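Local coordinates for type IV pilus biogenesis protein PilB (PDB 7B7P), which serves as a minor, bimodular type IV pilin with a direct role in adhesion, carrying a von Willebrand factor A-like module with a metal-ion-dependent adhesion site, at residues A[173-178]-A[250-255]; A[189-194]-A[282-287]; A[368-373]-A[403-408]. All blocks are in the same frame, centred on the assembly; numbering follows the deposited sequence.

The three contacts lie at one end of the von Willebrand factor A-like module and run from its surface into its core. Interaction 1 is partly buried and joins two loops, with a proline ring meeting a methionine stem and an aspartate. Interaction 2 is buried but polar, a salt bridge from the first turn of helix 191-209 to the loop after strand 276-283. Interaction 3 is buried and apolar, setting helix 402-424 on strand 364-370. Ser-173 and Asp-284, which lie in close polar contact, tie interaction 1 to interaction 2 at the magnesium site. Interactions 2 and 3 share a sheet, since strands 276-283 and 364-370 are parallel neighbours.

Interaction 1. Residues A[173-178]-A[250-255]; sequences SMDWDL and LNPDGV
Met-174 turns its CG away from its own carbonyl carbon (chi1 -68°) and then bends twice more, so only the root of the side chain faces Pro-252 while the sulfur folds back toward the protein interior. Its CB rests 4.0 Å from Pro-252 CB, an apolar touch between the two residues whose CA atoms are nearest across the loops. Asp-175 has a less regular first torsion, chi1 -98°, which swings its carboxylate across the proline ring at about a right angle. Asp-175 OD1 comes to 3.2 Å from Pro-252 CG, a snug fit, while Asp-175 OD2 lies 3.7 Å from Pro-252 CB. The carboxylate lies along the CB-CG side of the ring, where the methionine stem also touches. Proline suits this place because its compact, rigid ring offers a fixed apolar surface, and aspartate suits an exposed loop position where its charge can remain near solvent. The loop 173-178 begins at the last serine of the Asp-x-Ser-x-Ser signature of a metal-ion-dependent adhesion site, in which Asp-169 and Ser-171 are the earlier members. Ser-173 is a magnesium ligand seen in this protein, and its OG lies unusually close to OD2 of Asp-284, another ligand, probably hydrogen-bonded. Ser-173 lies in a short 3-10 turn running on to Asp-175, and Trp-176 N donates to Ser-173 O at 3.0 Å. The indole of Trp-176 lies over Ser-173, whose CA sits 3.6 Å above the ring plane and over its centre. Farther along the other loop, Gly-254 adopts a positive phi of 100°, where a side chain would crowd the preceding carbonyl oxygen. Backbone hydrogen bonds from Gly-254 to Gly-172 and from Asp-253 to Thr-170 lay loop 250-255 along the signature loop, while the buried thioether of Met-174 packs against helix 191-209.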
loop_
_atom_site.group_PDB
_atom_site.type_symbol
_atom_site.label_atom_id
_atom_site.label_comp_id
_atom_site.label_asym_id
_atom_site.label_seq_id
_atom_site.Cartn_x
_atom_site.Cartn_y
_atom_site.Cartn_z
ATOM N N SER A 173 -0.947 20.466 -20.143
ATOM C CA SER A 173 -0.943 21.254 -18.915
ATOM C C SER A 173 0.300 20.996 -18.059
ATOM O O SER A 173 0.655 21.831 -17.216
ATOM C CB SER A 173 -2.225 20.950 -18.113
ATOM O OG SER A 173 -2.183 19.636 -17.567
ATOM N N MET A 174 0.968 19.857 -18.245
ATOM C CA MET A 174 2.125 19.543 -17.412
ATOM C C MET A 174 3.366 20.376 -17.768
ATOM O O MET A 174 4.399 20.227 -17.105
ATOM C CB MET A 174 2.448 18.053 -17.502
ATOM C CG MET A 174 1.403 17.158 -16.867
ATOM S SD MET A 174 1.481 17.137 -15.087
ATOM C CE MET A 174 2.850 16.018 -14.803
ATOM N N ASP A 175 3.278 21.252 -18.775
ATOM C CA ASP A 175 4.320 22.234 -19.033
ATOM C C ASP A 175 4.156 23.509 -18.227
ATOM O O ASP A 175 5.095 24.304 -18.176
ATOM C CB ASP A 175 4.355 22.624 -20.511
ATOM C CG ASP A 175 5.405 21.885 -21.272
ATOM O OD1 ASP A 175 6.388 21.406 -20.639
ATOM O OD2 ASP A 175 5.227 21.773 -22.501
ATOM N N TRP A 176 2.984 23.751 -17.649
ATOM C CA TRP A 176 2.804 24.937 -16.829
ATOM C C TRP A 176 3.338 24.689 -15.423
ATOM O O TRP A 176 3.712 23.572 -15.065
ATOM C CB TRP A 176 1.337 25.347 -16.760
ATOM C CG TRP A 176 0.609 25.269 -18.039
ATOM C CD1 TRP A 176 1.098 25.526 -19.296
ATOM C CD2 TRP A 176 -0.774 24.935 -18.204
ATOM N NE1 TRP A 176 0.105 25.355 -20.233
ATOM C CE2 TRP A 176 -1.055 24.992 -19.588
ATOM C CE3 TRP A 176 -1.800 24.577 -17.316
ATOM C CZ2 TRP A 176 -2.324 24.703 -20.103
ATOM C CZ3 TRP A 176 -3.060 24.303 -17.828
ATOM C CH2 TRP A 176 -3.310 24.368 -19.209
ATOM N N ASP A 177 3.379 25.755 -14.617
ATOM C CA ASP A 177 3.777 25.568 -13.231
ATOM C C ASP A 177 2.570 25.093 -12.419
ATOM O O ASP A 177 1.438 25.003 -12.922
ATOM C CB ASP A 177 4.434 26.843 -12.673
ATOM C CG ASP A 177 3.439 27.990 -12.350
ATOM O OD1 ASP A 177 2.184 27.834 -12.364
ATOM O OD2 ASP A 177 3.950 29.104 -12.083
ATOM N N LEU A 178 2.821 24.789 -11.145
ATOM C CA LEU A 178 1.791 24.213 -10.291
ATOM C C LEU A 178 0.543 25.085 -10.223
ATOM O O LEU A 178 -0.557 24.561 -10.021
ATOM C CB LEU A 178 2.351 23.964 -8.900
ATOM C CG LEU A 178 2.933 22.555 -8.853
ATOM C CD1 LEU A 178 3.783 22.339 -7.612
ATOM C CD2 LEU A 178 1.831 21.495 -8.965
ATOM N N LEU A 250 8.398 11.795 -21.458
ATOM C CA LEU A 250 7.451 12.537 -20.619
ATOM C C LEU A 250 7.262 13.964 -21.119
ATOM O O LEU A 250 7.131 14.907 -20.338
ATOM C CB LEU A 250 7.892 12.553 -19.160
ATOM C CG LEU A 250 8.102 11.230 -18.439
ATOM C CD1 LEU A 250 8.962 11.493 -17.206
ATOM C CD2 LEU A 250 6.763 10.611 -18.050
ATOM N N ASN A 251 7.269 14.134 -22.429
ATOM C CA ASN A 251 7.129 15.463 -22.985
ATOM C C ASN A 251 5.661 15.880 -22.963
ATOM O O ASN A 251 4.819 15.173 -23.524
ATOM C CB ASN A 251 7.682 15.492 -24.396
ATOM C CG ASN A 251 7.799 16.878 -24.929
ATOM O OD1 ASN A 251 7.115 17.242 -25.884
ATOM N ND2 ASN A 251 8.651 17.687 -24.298
ATOM N N PRO A 252 5.311 16.999 -22.326
ATOM C CA PRO A 252 3.890 17.328 -22.146
ATOM C C PRO A 252 3.227 17.665 -23.469
ATOM O O PRO A 252 3.747 18.470 -24.246
ATOM C CB PRO A 252 3.919 18.539 -21.205
ATOM C CG PRO A 252 5.230 18.395 -20.458
ATOM C CD PRO A 252 6.183 17.828 -21.479
ATOM N N ASP A 253 2.067 17.028 -23.712
ATOM C CA ASP A 253 1.258 17.209 -24.920
ATOM C C ASP A 253 -0.011 16.350 -24.861
ATOM O O ASP A 253 0.040 15.214 -24.386
ATOM C CB ASP A 253 2.064 16.857 -26.176
ATOM C CG ASP A 253 1.314 17.166 -27.456
ATOM O OD1 ASP A 253 1.010 18.358 -27.708
ATOM O OD2 ASP A 253 1.022 16.209 -28.212
ATOM N N GLY A 254 -1.144 16.876 -25.328
ATOM C CA GLY A 254 -2.396 16.126 -25.356
ATOM C C GLY A 254 -3.357 16.455 -24.220
ATOM O O GLY A 254 -3.160 17.380 -23.426
ATOM N N VAL A 255 -4.430 15.660 -24.156
ATOM C CA VAL A 255 -5.466 15.789 -23.132
ATOM C C VAL A 255 -5.279 14.699 -22.072
ATOM O O VAL A 255 -4.185 14.158 -21.917
ATOM C CB VAL A 255 -6.866 15.737 -23.774
ATOM C CG1 VAL A 255 -7.155 17.047 -24.488
ATOM C CG2 VAL A 255 -6.966 14.551 -24.745
#

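Interaction 2. Residues A[189-194]-A[282-287]; sequences ESRMDI and LTDGIP
Arg-191 and Asp-284 face each other with their CA atoms 8.6 Å apart, one in the first turn of a helix and the other in the loop just past the end of a strand. The gap is bridged by the arginine, whose chain is extended from CG to NE and carries its guanidinium to the carboxylate. Arg-191 NH1 donates to Asp-284 OD2 at 2.8 Å, with a bent N-H...O angle of 143°. The oxygen lies near the guanidinium plane at its edge, yet the donor approaches from above the carboxylate plane, and the two flat groups are turned 82° apart. Asp-284 OD2 also lies very close to Ser-173 OG, probably as a hydrogen bond. Ser-173 and Asp-284 are both magnesium-binding residues, and the nearby arginine probably favours the negative charge of the aspartate. Arginine suits this buried spot because its several N-H groups find partners: NE bonds to Asp-177 O and NH1 pairs with Glu-376. The helix start is secured by a capping box, in which Asp-193 N donates to Ser-190 OG (2.8 Å) and Ser-190 N to Asp-193 OD2 (3.1 Å). Beyond the bridge, Arg-191 packs on Phe-370 of strand 364-370, while Leu-282 on strand 276-283 reaches Leu-405 of helix 402-424.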
loop_
_atom_site.group_PDB
_atom_site.type_symbol
_atom_site.label_atom_id
_atom_site.label_comp_id
_atom_site.label_asym_id
_atom_site.label_seq_id
_atom_site.Cartn_x
_atom_site.Cartn_y
_atom_site.Cartn_z
ATOM N N GLU A 189 9.640 25.975 -11.961
ATOM C CA GLU A 189 9.702 24.745 -12.733
ATOM C C GLU A 189 8.303 24.342 -13.202
ATOM O O GLU A 189 7.293 24.708 -12.598
ATOM C CB GLU A 189 10.307 23.631 -11.882
ATOM C CG GLU A 189 11.615 23.985 -11.204
ATOM C CD GLU A 189 11.991 22.992 -10.103
ATOM O OE1 GLU A 189 11.491 23.139 -8.956
ATOM O OE2 GLU A 189 12.789 22.061 -10.378
ATOM N N SER A 190 8.251 23.600 -14.304
ATOM C CA SER A 190 6.999 23.002 -14.755
ATOM C C SER A 190 6.602 21.841 -13.849
ATOM O O SER A 190 7.426 21.262 -13.126
ATOM C CB SER A 190 7.124 22.486 -16.191
ATOM O OG SER A 190 7.796 21.231 -16.181
ATOM N N ARG A 191 5.315 21.493 -13.906
ATOM C CA ARG A 191 4.838 20.310 -13.199
ATOM C C ARG A 191 5.642 19.088 -13.601
ATOM O O ARG A 191 6.052 18.294 -12.745
ATOM C CB ARG A 191 3.350 20.093 -13.482
ATOM C CG ARG A 191 2.476 21.236 -13.002
ATOM C CD ARG A 191 1.052 21.124 -13.546
ATOM N NE ARG A 191 0.297 22.343 -13.285
ATOM C CZ ARG A 191 -1.008 22.478 -13.493
ATOM N NH1 ARG A 191 -1.729 21.461 -13.972
ATOM N NH2 ARG A 191 -1.592 23.633 -13.232
ATOM N N MET A 192 5.909 18.935 -14.898
ATOM C CA MET A 192 6.731 17.810 -15.331
ATOM C C MET A 192 8.144 17.879 -14.748
ATOM O O MET A 192 8.688 16.851 -14.324
ATOM C CB MET A 192 6.788 17.734 -16.857
ATOM C CG MET A 192 7.306 16.379 -17.308
ATOM S SD MET A 192 6.263 15.023 -16.655
ATOM C CE MET A 192 4.893 15.196 -17.814
ATOM N N ASP A 193 8.755 19.074 -14.717
ATOM C CA ASP A 193 10.075 19.202 -14.094
ATOM C C ASP A 193 10.034 18.679 -12.669
ATOM O O ASP A 193 10.863 17.856 -12.270
ATOM C CB ASP A 193 10.556 20.662 -14.107
ATOM C CG ASP A 193 10.856 21.168 -15.507
ATOM O OD1 ASP A 193 11.286 20.350 -16.349
ATOM O OD2 ASP A 193 10.668 22.385 -15.761
ATOM N N ILE A 194 9.028 19.105 -11.900
ATOM C CA ILE A 194 8.965 18.680 -10.507
ATOM C C ILE A 194 8.690 17.183 -10.419
ATOM O O ILE A 194 9.268 16.477 -9.576
ATOM C CB ILE A 194 7.919 19.519 -9.749
ATOM C CG1 ILE A 194 8.271 21.001 -9.842
ATOM C CG2 ILE A 194 7.824 19.084 -8.292
ATOM C CD1 ILE A 194 7.278 21.900 -9.191
ATOM N N LEU A 282 -0.741 9.349 -11.412
ATOM C CA LEU A 282 -0.612 10.775 -11.164
ATOM C C LEU A 282 -1.337 11.530 -12.265
ATOM O O LEU A 282 -1.077 11.291 -13.439
ATOM C CB LEU A 282 0.864 11.196 -11.113
ATOM C CG LEU A 282 1.005 12.653 -10.687
ATOM C CD1 LEU A 282 2.186 12.842 -9.707
ATOM C CD2 LEU A 282 1.147 13.551 -11.899
ATOM N N THR A 283 -2.221 12.448 -11.892
ATOM C CA THR A 283 -2.914 13.256 -12.880
ATOM C C THR A 283 -3.043 14.683 -12.372
ATOM O O THR A 283 -3.092 14.926 -11.161
ATOM C CB THR A 283 -4.305 12.655 -13.245
ATOM O OG1 THR A 283 -4.925 13.445 -14.265
ATOM C CG2 THR A 283 -5.218 12.577 -12.051
ATOM N N ASP A 284 -3.080 15.627 -13.318
ATOM C CA ASP A 284 -3.112 17.054 -13.021
ATOM C C ASP A 284 -4.321 17.752 -13.635
ATOM O O ASP A 284 -4.331 18.982 -13.734
ATOM C CB ASP A 284 -1.822 17.727 -13.505
ATOM C CG ASP A 284 -1.866 18.095 -15.003
ATOM O OD1 ASP A 284 -2.485 17.341 -15.784
ATOM O OD2 ASP A 284 -1.280 19.133 -15.402
ATOM N N GLY A 285 -5.337 17.007 -14.061
ATOM C CA GLY A 285 -6.419 17.652 -14.780
ATOM C C GLY A 285 -7.703 16.854 -14.728
ATOM O O GLY A 285 -7.735 15.679 -14.353
ATOM N N ILE A 286 -8.774 17.523 -15.114
ATOM C CA ILE A 286 -10.069 16.858 -15.186
ATOM C C ILE A 286 -10.039 15.807 -16.293
ATOM O O ILE A 286 -9.616 16.114 -17.428
ATOM C CB ILE A 286 -11.166 17.869 -15.445
ATOM C CG1 ILE A 286 -11.129 19.020 -14.433
ATOM C CG2 ILE A 286 -12.520 17.153 -15.484
ATOM C CD1 ILE A 286 -11.945 20.222 -14.957
ATOM N N PRO A 287 -10.477 14.584 -16.026
ATOM C CA PRO A 287 -10.634 13.593 -17.100
ATOM C C PRO A 287 -11.480 14.132 -18.244
ATOM O O PRO A 287 -12.573 14.662 -18.044
ATOM C CB PRO A 287 -11.328 12.422 -16.394
ATOM C CG PRO A 287 -10.937 12.556 -14.969
ATOM C CD PRO A 287 -10.870 14.047 -14.712
#

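Interaction 3. Residues A[368-373]-A[403-408]; sequences IGFSGV and EALQKT
Leu-405 and Thr-408, one helical turn apart, are the residues of segment 403-408 that touch Ile-368 and Phe-370 of the strand. Before them comes Ala-404, whose small side chain fits close to the sheet and packs on Ala-399 of strand 393-399. Leu-405 then holds the centre of the contact. With CG anti to the backbone N (chi1 -176°) the side chain reaches toward the strand, and chi2 near 55° parts its methyl groups between two partners. CD2 lies over one face of the Phe-370 ring, 4.0 Å from its centroid and offset toward the rim, a CH-pi contact whose closest approach is 3.7 Å to Phe-370 CE1. CD1 crosses to Ile-368 CG2 at 4.0 Å. A branched leucine suits this place because it can fill the angle between a flat ring and a beta-branched chain. Helix 402-424 here runs nearly antiparallel to strand 364-370, at 165° with axes 9.9 Å apart, as expected of a helix laid on the parallel strands of the Rossmann-like alpha/beta fold of von Willebrand A domains. The helix follows strand 393-399, which pairs in parallel with 364-370. Next, Gln-406 OE1 bonds to Lys-198 of helix 191-209. Thr-408 returns to the interface, where it and Ile-368 reach toward each other tip to tip, Thr-408 CG2 lying 3.8 Å from Ile-368 CG1 and almost as near its CD1. The hydroxyl of this buried threonine is satisfied within the helix: Thr-408 OG1 donates to Ala-404 O at 3.0 Å, from above the carbonyl plane, and the same oxygen accepts from Thr-408 N at 2.8 Å.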
loop_
_atom_site.group_PDB
_atom_site.type_symbol
_atom_site.label_atom_id
_atom_site.label_comp_id
_atom_site.label_asym_id
_atom_site.label_seq_id
_atom_site.Cartn_x
_atom_site.Cartn_y
_atom_site.Cartn_z
ATOM N N ILE A 368 -2.834 10.302 -7.299
ATOM C CA ILE A 368 -2.286 11.564 -6.835
ATOM C C ILE A 368 -2.820 12.659 -7.738
ATOM O O ILE A 368 -2.460 12.723 -8.924
ATOM C CB ILE A 368 -0.755 11.556 -6.836
ATOM C CG1 ILE A 368 -0.221 10.407 -5.984
ATOM C CG2 ILE A 368 -0.210 12.886 -6.335
ATOM C CD1 ILE A 368 1.264 10.159 -6.225
ATOM N N GLY A 369 -3.679 13.520 -7.181
ATOM C CA GLY A 369 -3.979 14.815 -7.775
ATOM C C GLY A 369 -2.850 15.817 -7.552
ATOM O O GLY A 369 -2.584 16.239 -6.424
ATOM N N PHE A 370 -2.173 16.209 -8.622
ATOM C CA PHE A 370 -0.988 17.049 -8.543
ATOM C C PHE A 370 -1.256 18.359 -9.298
ATOM O O PHE A 370 -0.982 18.485 -10.493
ATOM C CB PHE A 370 0.216 16.284 -9.088
ATOM C CG PHE A 370 1.511 17.064 -9.043
ATOM C CD1 PHE A 370 2.001 17.555 -7.841
ATOM C CD2 PHE A 370 2.234 17.290 -10.201
ATOM C CE1 PHE A 370 3.189 18.271 -7.787
ATOM C CE2 PHE A 370 3.432 18.010 -10.163
ATOM C CZ PHE A 370 3.912 18.502 -8.942
ATOM N N SER A 371 -1.805 19.341 -8.587
ATOM C CA SER A 371 -2.040 20.659 -9.155
ATOM C C SER A 371 -2.241 21.651 -8.022
ATOM O O SER A 371 -2.833 21.312 -6.998
ATOM C CB SER A 371 -3.266 20.676 -10.072
ATOM O OG SER A 371 -3.436 21.958 -10.664
ATOM N N GLY A 372 -1.755 22.868 -8.219
ATOM C CA GLY A 372 -2.104 23.976 -7.350
ATOM C C GLY A 372 -3.391 24.666 -7.733
ATOM O O GLY A 372 -3.828 25.611 -7.067
ATOM N N VAL A 373 -4.035 24.200 -8.795
ATOM C CA VAL A 373 -5.262 24.795 -9.288
ATOM C C VAL A 373 -6.416 23.906 -8.829
ATOM O O VAL A 373 -6.546 22.753 -9.275
ATOM C CB VAL A 373 -5.217 24.965 -10.810
ATOM C CG1 VAL A 373 -6.512 25.610 -11.320
ATOM C CG2 VAL A 373 -3.976 25.787 -11.206
ATOM N N GLU A 403 6.437 19.891 -2.093
ATOM C CA GLU A 403 6.759 19.033 -0.960
ATOM C C GLU A 403 5.601 18.138 -0.557
ATOM O O GLU A 403 5.822 17.071 0.036
ATOM C CB GLU A 403 7.222 19.876 0.236
ATOM C CG GLU A 403 8.741 19.837 0.389
ATOM C CD GLU A 403 9.468 20.627 -0.710
ATOM O OE1 GLU A 403 10.428 20.061 -1.309
ATOM O OE2 GLU A 403 9.091 21.809 -0.951
ATOM N N ALA A 404 4.372 18.536 -0.873
ATOM C CA ALA A 404 3.267 17.595 -0.773
ATOM C C ALA A 404 3.534 16.368 -1.644
ATOM O O ALA A 404 3.357 15.225 -1.205
ATOM C CB ALA A 404 1.964 18.288 -1.166
ATOM N N LEU A 405 4.014 16.583 -2.865
ATOM C CA LEU A 405 4.286 15.452 -3.743
ATOM C C LEU A 405 5.342 14.530 -3.138
ATOM O O LEU A 405 5.139 13.310 -3.047
ATOM C CB LEU A 405 4.703 15.941 -5.127
ATOM C CG LEU A 405 4.903 14.765 -6.087
ATOM C CD1 LEU A 405 3.649 13.845 -6.163
ATOM C CD2 LEU A 405 5.341 15.247 -7.459
ATOM N N GLN A 406 6.460 15.097 -2.669
ATOM C CA GLN A 406 7.497 14.258 -2.069
ATOM C C GLN A 406 6.991 13.536 -0.817
ATOM O O GLN A 406 7.330 12.369 -0.580
ATOM C CB GLN A 406 8.725 15.104 -1.761
ATOM C CG GLN A 406 9.916 14.318 -1.273
ATOM C CD GLN A 406 11.066 15.228 -0.886
ATOM O OE1 GLN A 406 11.637 15.925 -1.732
ATOM N NE2 GLN A 406 11.398 15.243 0.401
ATOM N N LYS A 407 6.143 14.192 -0.025
ATOM C CA LYS A 407 5.561 13.503 1.120
ATOM C C LYS A 407 4.629 12.369 0.680
ATOM O O LYS A 407 4.670 11.271 1.253
ATOM C CB LYS A 407 4.826 14.492 2.025
ATOM C CG LYS A 407 4.260 13.826 3.284
ATOM C CD LYS A 407 3.125 14.627 3.902
ATOM C CE LYS A 407 2.901 14.250 5.374
ATOM N NZ LYS A 407 2.073 15.254 6.135
ATOM N N THR A 408 3.771 12.621 -0.323
ATOM C CA THR A 408 2.881 11.574 -0.829
ATOM C C THR A 408 3.673 10.381 -1.354
ATOM O O THR A 408 3.326 9.222 -1.080
ATOM C CB THR A 408 1.977 12.127 -1.936
ATOM O OG1 THR A 408 1.195 13.214 -1.427
ATOM C CG2 THR A 408 1.047 11.033 -2.452
#